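Local coordinates for protein sucrose 6(F)-phosphate phosphorylase (Thermoanaerobacterium thermosaccharolyticum DSM 571, PDB 6S9V) that belongs to the alpha-amylase group of carbohydrate-active enzymes and is built around their catalytic (beta/alpha)8 TIM barrel, at residues I24-S29 with H53-F58; D96-H101 with R209-G214; L269-I274 with F303-C308. All blocks are in the same frame, centred on the assembly; numbering follows the deposited sequence.

Contact 1. Residues I24-S29 with H53-F58; sequences ITYPDS and HILPPF. With SO4 (sulfate ion), chain E.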
loop_
_atom_site.group_PDB
_atom_site.type_symbol
_atom_site.label_atom_id
_atom_site.label_comp_id
_atom_site.label_asym_id
_atom_site.label_seq_id
_atom_site.Cartn_x
_atom_site.Cartn_y
_atom_site.Cartn_z
ATOM N N ILE A 24 2.484 -9.056 -1.290
ATOM C CA ILE A 24 1.967 -8.339 -0.128
ATOM C C ILE A 24 1.148 -9.323 0.694
ATOM O O ILE A 24 0.201 -9.916 0.174
ATOM C CB ILE A 24 1.079 -7.141 -0.511
ATOM C CG1 ILE A 24 1.788 -6.179 -1.461
ATOM C CG2 ILE A 24 0.624 -6.409 0.747
ATOM C CD1 ILE A 24 0.816 -5.275 -2.205
ATOM N N THR A 25 1.479 -9.468 1.977
ATOM C CA THR A 25 0.742 -10.399 2.825
ATOM C C THR A 25 0.743 -9.903 4.262
ATOM O O THR A 25 1.669 -9.212 4.701
ATOM C CB THR A 25 1.338 -11.813 2.771
ATOM O OG1 THR A 25 0.511 -12.728 3.512
ATOM C CG2 THR A 25 2.744 -11.824 3.367
ATOM N N TYR A 26 -0.300 -10.262 4.995
ATOM C CA TYR A 26 -0.250 -10.123 6.432
ATOM C C TYR A 26 0.677 -11.193 6.991
ATOM O O TYR A 26 0.919 -12.224 6.351
ATOM C CB TYR A 26 -1.643 -10.243 7.048
ATOM C CG TYR A 26 -2.493 -9.012 6.862
ATOM C CD1 TYR A 26 -2.309 -7.893 7.668
ATOM C CD2 TYR A 26 -3.479 -8.960 5.882
ATOM C CE1 TYR A 26 -3.084 -6.760 7.512
ATOM C CE2 TYR A 26 -4.253 -7.823 5.716
ATOM C CZ TYR A 26 -4.049 -6.731 6.533
ATOM O OH TYR A 26 -4.819 -5.603 6.390
ATOM N N PRO A 27 1.251 -10.948 8.170
ATOM C CA PRO A 27 2.145 -11.949 8.765
ATOM C C PRO A 27 1.449 -13.245 9.099
ATOM O O PRO A 27 2.119 -14.279 9.218
ATOM C CB PRO A 27 2.666 -11.253 10.033
ATOM C CG PRO A 27 1.662 -10.197 10.335
ATOM C CD PRO A 27 1.120 -9.742 9.009
ATOM N N ASP A 28 0.122 -13.227 9.246
ATOM C CA ASP A 28 -0.618 -14.402 9.667
ATOM C C ASP A 28 -1.604 -14.912 8.624
ATOM O O ASP A 28 -2.274 -15.920 8.876
ATOM C CB ASP A 28 -1.369 -14.108 10.975
ATOM C CG ASP A 28 -2.264 -12.874 10.879
ATOM O OD1 ASP A 28 -1.945 -11.946 10.104
ATOM O OD2 ASP A 28 -3.297 -12.833 11.580
ATOM N N SER A 29 -1.699 -14.271 7.459
ATOM C CA SER A 29 -2.749 -14.603 6.505
ATOM C C SER A 29 -2.391 -15.740 5.556
ATOM O O SER A 29 -3.265 -16.188 4.802
ATOM C CB SER A 29 -3.136 -13.364 5.692
ATOM O OG SER A 29 -2.024 -12.844 4.970
ATOM N N HIS A 53 6.322 -7.640 1.005
ATOM C CA HIS A 53 5.835 -6.657 1.960
ATOM C C HIS A 53 5.042 -7.416 3.016
ATOM O O HIS A 53 3.963 -7.941 2.725
ATOM C CB HIS A 53 4.971 -5.593 1.297
ATOM C CG HIS A 53 4.365 -4.619 2.261
ATOM N ND1 HIS A 53 3.332 -3.776 1.916
ATOM C CD2 HIS A 53 4.656 -4.342 3.556
ATOM C CE1 HIS A 53 3.002 -3.033 2.955
ATOM N NE2 HIS A 53 3.789 -3.360 3.965
ATOM N N ILE A 54 5.601 -7.512 4.215
ATOM C CA ILE A 54 4.913 -8.072 5.370
ATOM C C ILE A 54 4.175 -6.930 6.053
ATOM O O ILE A 54 4.803 -6.019 6.596
ATOM C CB ILE A 54 5.889 -8.738 6.345
ATOM C CG1 ILE A 54 6.714 -9.816 5.658
ATOM C CG2 ILE A 54 5.118 -9.342 7.529
ATOM C CD1 ILE A 54 7.860 -10.320 6.525
ATOM N N LEU A 55 2.845 -6.976 6.034
ATOM C CA LEU A 55 2.062 -5.947 6.700
ATOM C C LEU A 55 2.373 -5.988 8.199
ATOM O O LEU A 55 2.886 -6.989 8.702
ATOM C CB LEU A 55 0.582 -6.139 6.388
ATOM C CG LEU A 55 0.321 -5.792 4.905
ATOM C CD1 LEU A 55 -0.901 -6.495 4.334
ATOM C CD2 LEU A 55 0.205 -4.264 4.762
ATOM N N PRO A 56 2.111 -4.894 8.913
ATOM C CA PRO A 56 2.759 -4.663 10.236
ATOM C C PRO A 56 2.732 -5.889 11.128
ATOM O O PRO A 56 1.657 -6.344 11.551
ATOM C CB PRO A 56 1.926 -3.517 10.827
ATOM C CG PRO A 56 1.485 -2.740 9.629
ATOM C CD PRO A 56 1.246 -3.762 8.528
ATOM N N PRO A 57 3.906 -6.455 11.436
ATOM C CA PRO A 57 3.990 -7.640 12.305
ATOM C C PRO A 57 4.385 -7.351 13.750
ATOM O O PRO A 57 4.734 -8.296 14.462
ATOM C CB PRO A 57 5.091 -8.454 11.614
ATOM C CG PRO A 57 6.060 -7.378 11.159
ATOM C CD PRO A 57 5.189 -6.195 10.754
ATOM N N PHE A 58 4.360 -6.094 14.184
ATOM C CA PHE A 58 4.746 -5.742 15.544
ATOM C C PHE A 58 3.550 -5.863 16.477
ATOM O O PHE A 58 2.399 -5.817 16.032
ATOM C CB PHE A 58 5.325 -4.328 15.549
ATOM C CG PHE A 58 6.143 -4.039 14.328
ATOM C CD1 PHE A 58 7.386 -4.618 14.166
ATOM C CD2 PHE A 58 5.647 -3.240 13.313
ATOM C CE1 PHE A 58 8.126 -4.383 13.029
ATOM C CE2 PHE A 58 6.390 -2.995 12.178
ATOM C CZ PHE A 58 7.620 -3.583 12.031
HETATM S S SO4 E . 0.143 -2.328 0.570
HETATM O O1 SO4 E . -0.315 -1.336 -0.400
HETATM O O2 SO4 E . 0.447 -1.652 1.826
HETATM O O3 SO4 E . 1.342 -2.989 0.060
HETATM O O4 SO4 E . -0.880 -3.335 0.792
#
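L55 lays its CD1 methyl over the centre of one face of the Y26 ring, 3.6 Å from the ring centroid and only 1° off the ring normal, which defines a CH-pi contact. The same side chain also reaches the rim of the ring, L55 CB lying 3.6 Å from Y26 CD1. The Y26 CB starts away from segment 53-58, but with CG beside the backbone N (chi1 -76°) the ring swings back over the leucine.

The backbones are tied here as well. T25 is bonded through both its backbone polar groups, N and O: T25 N donates to H53 O at 3.0 Å, and T25 O accepts from L55 N at 2.9 Å in an almost straight bond (174°). One residue thus bonds to both neighbours of I54, as a parallel ladder requires. P27 closes this compact part, its CD 3.3 Å from L55 O.

On its other side the proline packs less closely, P27 CB standing 4.0 Å from I54 CG2, and the chain then turns off, the carboxylate of partly exposed D28 pairing with R64, which also makes a cation-pi contact with Y26. On the sheet face of I24 and H53 the direct touch is likewise loose, I24 CG2 standing 4.0 Å from H53 ND1, and a sulfate, probably from the crystallisation medium, lies against both residues. H53 ND1 donates to its O3 at 2.8 Å, near the plane of the imidazole, while NE2 is bonded to D96; these two bonds fix the ring's rotation.

Strands 22-25 and 51-54, running parallel and joined through helix 34-44, form the beta-alpha-beta crossover that is the repeating element of a TIM barrel.

Contact 2. Residues D96-H101 with R209-G214; sequences DLMVNH and RLDAVG. With BTB (2-[bis-(2-hydroxy-ethyl)-amino]-2-hydroxymethyl-propane-1,3-diol), chain C.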
loop_
_atom_site.group_PDB
_atom_site.type_symbol
_atom_site.label_atom_id
_atom_site.label_comp_id
_atom_site.label_asym_id
_atom_site.label_seq_id
_atom_site.Cartn_x
_atom_site.Cartn_y
_atom_site.Cartn_z
ATOM N N ASP A 96 6.484 -1.681 7.243
ATOM C CA ASP A 96 5.843 -0.401 7.508
ATOM C C ASP A 96 6.480 0.319 8.685
ATOM O O ASP A 96 6.755 -0.287 9.728
ATOM C CB ASP A 96 4.359 -0.588 7.846
ATOM C CG ASP A 96 3.546 -1.068 6.683
ATOM O OD1 ASP A 96 3.514 -2.289 6.421
ATOM O OD2 ASP A 96 2.920 -0.208 6.045
ATOM N N LEU A 97 6.640 1.632 8.537
ATOM C CA LEU A 97 6.932 2.537 9.640
ATOM C C LEU A 97 5.726 3.455 9.803
ATOM O O LEU A 97 5.350 4.165 8.864
ATOM C CB LEU A 97 8.203 3.344 9.372
ATOM C CG LEU A 97 8.574 4.387 10.424
ATOM C CD1 LEU A 97 8.749 3.708 11.786
ATOM C CD2 LEU A 97 9.834 5.129 10.015
ATOM N N MET A 98 5.095 3.406 10.971
ATOM C CA MET A 98 3.920 4.242 11.232
ATOM C C MET A 98 4.416 5.608 11.699
ATOM O O MET A 98 4.428 5.946 12.887
ATOM C CB MET A 98 2.999 3.574 12.241
ATOM C CG MET A 98 1.964 2.621 11.593
ATOM S SD MET A 98 2.612 1.311 10.502
ATOM C CE MET A 98 3.394 0.213 11.693
ATOM N N VAL A 99 4.834 6.422 10.725
ATOM C CA VAL A 99 5.405 7.714 11.064
ATOM C C VAL A 99 4.378 8.634 11.713
ATOM O O VAL A 99 4.761 9.613 12.363
ATOM C CB VAL A 99 6.017 8.426 9.836
ATOM C CG1 VAL A 99 7.268 7.710 9.360
ATOM C CG2 VAL A 99 4.996 8.547 8.713
ATOM N N ASN A 100 3.080 8.358 11.550
ATOM C CA ASN A 100 2.061 9.282 12.033
ATOM C C ASN A 100 1.591 8.990 13.450
ATOM O O ASN A 100 1.147 9.915 14.137
ATOM C CB ASN A 100 0.841 9.282 11.095
ATOM C CG ASN A 100 -0.201 10.325 11.484
ATOM O OD1 ASN A 100 0.039 11.529 11.384
ATOM N ND2 ASN A 100 -1.374 9.864 11.915
ATOM N N HIS A 101 1.666 7.742 13.914
ATOM C CA HIS A 101 1.025 7.406 15.182
ATOM C C HIS A 101 1.622 6.145 15.787
ATOM O O HIS A 101 2.256 5.334 15.102
ATOM C CB HIS A 101 -0.491 7.239 15.007
ATOM C CG HIS A 101 -0.872 6.346 13.866
ATOM N ND1 HIS A 101 -1.342 6.834 12.664
ATOM C CD2 HIS A 101 -0.854 4.997 13.744
ATOM C CE1 HIS A 101 -1.593 5.822 11.850
ATOM N NE2 HIS A 101 -1.306 4.696 12.483
ATOM N N ARG A 209 7.900 1.343 4.040
ATOM C CA ARG A 209 6.701 2.060 3.646
ATOM C C ARG A 209 6.338 3.049 4.745
ATOM O O ARG A 209 6.200 2.666 5.911
ATOM C CB ARG A 209 5.562 1.062 3.424
ATOM C CG ARG A 209 4.176 1.646 3.132
ATOM C CD ARG A 209 3.177 0.485 3.018
ATOM N NE ARG A 209 1.825 0.877 2.615
ATOM C CZ ARG A 209 0.905 1.378 3.436
ATOM N NH1 ARG A 209 1.192 1.588 4.719
ATOM N NH2 ARG A 209 -0.300 1.680 2.968
ATOM N N LEU A 210 6.185 4.316 4.376
ATOM C CA LEU A 210 5.784 5.355 5.321
ATOM C C LEU A 210 4.263 5.433 5.335
ATOM O O LEU A 210 3.647 6.088 4.489
ATOM C CB LEU A 210 6.404 6.693 4.943
ATOM C CG LEU A 210 7.934 6.761 4.955
ATOM C CD1 LEU A 210 8.384 8.197 4.861
ATOM C CD2 LEU A 210 8.531 6.112 6.196
ATOM N N ASP A 211 3.658 4.790 6.328
ATOM C CA ASP A 211 2.210 4.746 6.436
ATOM C C ASP A 211 1.651 6.122 6.788
ATOM O O ASP A 211 2.158 6.798 7.687
ATOM C CB ASP A 211 1.811 3.731 7.507
ATOM C CG ASP A 211 0.321 3.726 7.776
ATOM O OD1 ASP A 211 -0.442 3.336 6.871
ATOM O OD2 ASP A 211 -0.089 4.102 8.895
ATOM N N ALA A 212 0.603 6.533 6.073
ATOM C CA ALA A 212 -0.148 7.739 6.405
ATOM C C ALA A 212 0.768 8.957 6.506
ATOM O O ALA A 212 0.514 9.879 7.277
ATOM C CB ALA A 212 -0.939 7.551 7.705
ATOM N N VAL A 213 1.833 8.983 5.700
ATOM C CA VAL A 213 2.810 10.060 5.827
ATOM C C VAL A 213 2.170 11.413 5.538
ATOM O O VAL A 213 2.585 12.438 6.097
ATOM C CB VAL A 213 4.021 9.790 4.908
ATOM C CG1 VAL A 213 3.629 9.879 3.441
ATOM C CG2 VAL A 213 5.163 10.760 5.237
ATOM N N GLY A 214 1.120 11.443 4.718
ATOM C CA GLY A 214 0.491 12.712 4.400
ATOM C C GLY A 214 -0.092 13.436 5.595
ATOM O O GLY A 214 -0.369 14.638 5.506
HETATM C C1 BTB C . -4.965 4.309 9.657
HETATM O O1 BTB C . -5.876 3.397 10.203
HETATM C C2 BTB C . -4.187 3.643 8.509
HETATM C C3 BTB C . -3.175 2.662 9.098
HETATM O O3 BTB C . -2.307 3.361 9.973
HETATM C C4 BTB C . -3.403 4.729 7.761
HETATM O O4 BTB C . -2.822 4.121 6.642
HETATM N N BTB C . -5.094 2.960 7.543
HETATM C C5 BTB C . -6.217 3.818 7.145
HETATM C C6 BTB C . -6.649 3.443 5.724
HETATM O O6 BTB C . -5.589 3.714 4.841
HETATM C C7 BTB C . -5.603 1.657 7.967
HETATM C C8 BTB C . -4.813 0.526 7.277
HETATM O O8 BTB C . -4.392 0.951 6.003
HETATM O O HOH W 1 1.558 6.068 10.279
#
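D96 and R209 lie side by side on adjacent parallel strands of the TIM barrel, 92-97 and 207-210, and their segments have sequences that fit two signature motifs of the alpha-amylase family.

Among charged groups, R209 NH1 is shared by two carboxylates. It meets D96 OD2 at 2.8 Å, with that oxygen tilted 30° from the guanidinium plane, and D211 OD1 at 3.2 Å, close to that plane and on the anti side of the carboxylate. The arginine chain, extended from CG to NE, runs alongside D96, whose OD1 is taken by H53, while R209 NE forms a salt bridge with the sulfate that H53 also binds. The three residues make a salt-bridge network.

Backbone bonds set the parallel register: L97 N donates to R209 O at 2.9 Å, and D211 N to L97 O at 3.1 Å. Where the strands give way to loops, water 1 takes over, accepting from N100 N and donating to D211 O and to D211 OD2.

Apolar contacts occupy the face of L97 and L210, where V99 CG1 reaches L210 CD2 at 3.8 Å; helices 187-202 and 230-244 pack against this side.

Ligand contacts come from a BTB molecule, probably from the crystallisation medium, at the C-terminal ends of the strands. Its O4 and O3 each donate to one oxygen of D211, O3 to OD2 at 2.6 Å. The H101 ring stands almost perpendicular (84°) to that carboxylate and gives O3 a weak bond from NE2, while H101 ND1 accepts from N100 ND2 at 3.1 Å within the ring plane.

Contact 3. Residues L269-I274 with F303-C308; sequences LIYDFI and FTMLDC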
loop_
_atom_site.group_PDB
_atom_site.type_symbol
_atom_site.label_atom_id
_atom_site.label_comp_id
_atom_site.label_asym_id
_atom_site.label_seq_id
_atom_site.Cartn_x
_atom_site.Cartn_y
_atom_site.Cartn_z
ATOM N N LEU A 269 9.949 7.517 -4.040
ATOM C CA LEU A 269 9.158 6.384 -4.507
ATOM C C LEU A 269 7.716 6.494 -4.021
ATOM O O LEU A 269 7.460 6.846 -2.868
ATOM C CB LEU A 269 9.765 5.066 -4.020
ATOM C CG LEU A 269 11.157 4.723 -4.558
ATOM C CD1 LEU A 269 11.807 3.609 -3.760
ATOM C CD2 LEU A 269 11.034 4.311 -6.017
ATOM N N ILE A 270 6.779 6.183 -4.915
ATOM C CA ILE A 270 5.353 6.255 -4.624
ATOM C C ILE A 270 4.668 4.973 -5.075
ATOM O O ILE A 270 5.217 4.164 -5.824
ATOM C CB ILE A 270 4.670 7.466 -5.298
ATOM C CG1 ILE A 270 4.784 7.360 -6.824
ATOM C CG2 ILE A 270 5.277 8.774 -4.791
ATOM C CD1 ILE A 270 3.923 8.356 -7.580
ATOM N N TYR A 271 3.420 4.826 -4.629
ATOM C CA TYR A 271 2.543 3.776 -5.110
ATOM C C TYR A 271 1.734 4.275 -6.299
ATOM O O TYR A 271 1.273 5.419 -6.318
ATOM C CB TYR A 271 1.567 3.329 -4.027
ATOM C CG TYR A 271 2.149 2.439 -2.966
ATOM C CD1 TYR A 271 2.400 1.097 -3.227
ATOM C CD2 TYR A 271 2.414 2.927 -1.697
ATOM C CE1 TYR A 271 2.916 0.268 -2.251
ATOM C CE2 TYR A 271 2.934 2.110 -0.716
ATOM C CZ TYR A 271 3.179 0.779 -0.998
ATOM O OH TYR A 271 3.697 -0.041 -0.029
ATOM N N ASP A 272 1.512 3.394 -7.261
ATOM C CA ASP A 272 0.639 3.712 -8.385
ATOM C C ASP A 272 -0.799 3.457 -7.940
ATOM O O ASP A 272 -1.307 2.343 -8.031
ATOM C CB ASP A 272 1.008 2.885 -9.608
ATOM C CG ASP A 272 0.303 3.368 -10.865
ATOM O OD1 ASP A 272 -0.782 3.968 -10.734
ATOM O OD2 ASP A 272 0.842 3.170 -11.977
ATOM N N PHE A 273 -1.453 4.499 -7.430
ATOM C CA PHE A 273 -2.836 4.387 -6.968
ATOM C C PHE A 273 -3.858 4.728 -8.047
ATOM O O PHE A 273 -5.065 4.736 -7.764
ATOM C CB PHE A 273 -3.049 5.276 -5.742
ATOM C CG PHE A 273 -2.440 4.719 -4.460
ATOM C CD1 PHE A 273 -2.553 3.366 -4.129
ATOM C CD2 PHE A 273 -1.751 5.553 -3.596
ATOM C CE1 PHE A 273 -2.006 2.868 -2.954
ATOM C CE2 PHE A 273 -1.198 5.064 -2.419
ATOM C CZ PHE A 273 -1.320 3.724 -2.096
ATOM N N ILE A 274 -3.413 4.996 -9.269
ATOM C CA ILE A 274 -4.307 5.284 -10.390
ATOM C C ILE A 274 -4.542 4.028 -11.223
ATOM O O ILE A 274 -5.644 3.829 -11.759
ATOM C CB ILE A 274 -3.732 6.422 -11.246
ATOM C CG1 ILE A 274 -3.780 7.740 -10.471
ATOM C CG2 ILE A 274 -4.493 6.572 -12.554
ATOM C CD1 ILE A 274 -2.872 8.812 -11.028
ATOM N N PHE A 303 5.570 1.712 -7.427
ATOM C CA PHE A 303 5.196 0.339 -7.125
ATOM C C PHE A 303 3.771 0.133 -7.607
ATOM O O PHE A 303 2.864 0.857 -7.178
ATOM C CB PHE A 303 5.316 0.060 -5.635
ATOM C CG PHE A 303 6.725 -0.148 -5.180
ATOM C CD1 PHE A 303 7.607 0.915 -5.123
ATOM C CD2 PHE A 303 7.166 -1.404 -4.815
ATOM C CE1 PHE A 303 8.910 0.727 -4.696
ATOM C CE2 PHE A 303 8.465 -1.601 -4.392
ATOM C CZ PHE A 303 9.340 -0.536 -4.336
ATOM N N THR A 304 3.582 -0.817 -8.521
ATOM C CA THR A 304 2.263 -1.053 -9.086
ATOM C C THR A 304 1.533 -2.158 -8.335
ATOM O O THR A 304 2.133 -3.016 -7.680
ATOM C CB THR A 304 2.334 -1.429 -10.567
ATOM O OG1 THR A 304 2.976 -2.701 -10.718
ATOM C CG2 THR A 304 3.082 -0.372 -11.359
ATOM N N MET A 305 0.211 -2.121 -8.443
ATOM C CA MET A 305 -0.633 -3.099 -7.787
ATOM C C MET A 305 -1.962 -3.099 -8.512
ATOM O O MET A 305 -2.300 -2.154 -9.226
ATOM C CB MET A 305 -0.829 -2.767 -6.310
ATOM C CG MET A 305 -1.730 -1.550 -6.103
ATOM S SD MET A 305 -1.600 -0.852 -4.456
ATOM C CE MET A 305 -0.343 0.381 -4.759
ATOM N N LEU A 306 -2.704 -4.189 -8.339
ATOM C CA LEU A 306 -4.137 -4.172 -8.584
ATOM C C LEU A 306 -4.862 -4.112 -7.244
ATOM O O LEU A 306 -5.505 -3.108 -6.930
ATOM C CB LEU A 306 -4.560 -5.394 -9.404
ATOM C CG LEU A 306 -3.904 -5.551 -10.781
ATOM C CD1 LEU A 306 -4.382 -6.816 -11.473
ATOM C CD2 LEU A 306 -4.170 -4.353 -11.665
ATOM N N ASP A 307 -4.697 -5.150 -6.424
ATOM C CA ASP A 307 -5.191 -5.177 -5.060
ATOM C C ASP A 307 -4.055 -4.931 -4.063
ATOM O O ASP A 307 -2.870 -5.100 -4.366
ATOM C CB ASP A 307 -5.885 -6.512 -4.749
ATOM C CG ASP A 307 -5.069 -7.734 -5.159
ATOM O OD1 ASP A 307 -4.004 -7.586 -5.798
ATOM O OD2 ASP A 307 -5.499 -8.864 -4.822
ATOM N N CYS A 308 -4.442 -4.481 -2.874
ATOM C CA CYS A 308 -3.560 -4.371 -1.717
ATOM C C CYS A 308 -4.421 -4.616 -0.480
ATOM O O CYS A 308 -5.553 -5.098 -0.584
ATOM C CB CYS A 308 -2.847 -3.012 -1.705
ATOM S SG CYS A 308 -3.916 -1.588 -1.420
HETATM O O HOH W 2 -0.875 0.086 -9.415
#
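Y271 and F303 pair in parallel register, CA atoms 4.8 Å apart, with F303 N donating to I270 O at 3.0 Å and D272 N to F303 O at 2.9 Å, the latter nearly straight at 177°. Past the strands a water continues the link, donating to D272 O and accepting from M305 N.

M305 reaches back across the contact. Its CG lies between the backbone N and the carbonyl carbon (chi1 72°), and the bend at chi3 brings CE up to both Y271 and F273. CE is 3.5 Å from F273 CE1, and the sulfur lies obliquely beside the F273 ring, 5.2 Å from its centroid, in a Met-aromatic contact. The 3.2 Å between M305 CE and Y271 CD1 is short enough to be treated with caution. At the other end, L269 CD1 meets the edge of the F303 ring at CE1, 4.2 Å away.

D272 OD1 caps the turn into helix 275-285 by accepting from I274 N, and Y294 also bonds to that oxygen, while OD2 pairs with R298. Helix 257-265 packs on I270 and F273; on the other flank of strand 302-304 the next barrel strand, 388-392, touches F303 and Y271 through side chains.

Overall arrangement
All three contacts are buried and belong to one closed parallel barrel, each joining neighbouring strands at the ends where they pass into loops. Contacts 1 and 2 sit on adjacent strands, 51-54 and 92-97, are joined by H53 NE2 to D96 OD1 at 2.7 Å, and share one bound sulfate. Contact 3 lies further round, its centre about 17 Å from that of contact 1 and 16 Å from that of contact 2, yet its Y271 reaches into the barrel interior, its OH 3.1 Å from R209 CD. Chemistry varies with place: contact 2 adds a salt-bridge network and a carboxylate that binds BTB, contact 1 combines ring packing with the sulfate, and contact 3 is chiefly aromatic and sulfur packing beside a helix cap.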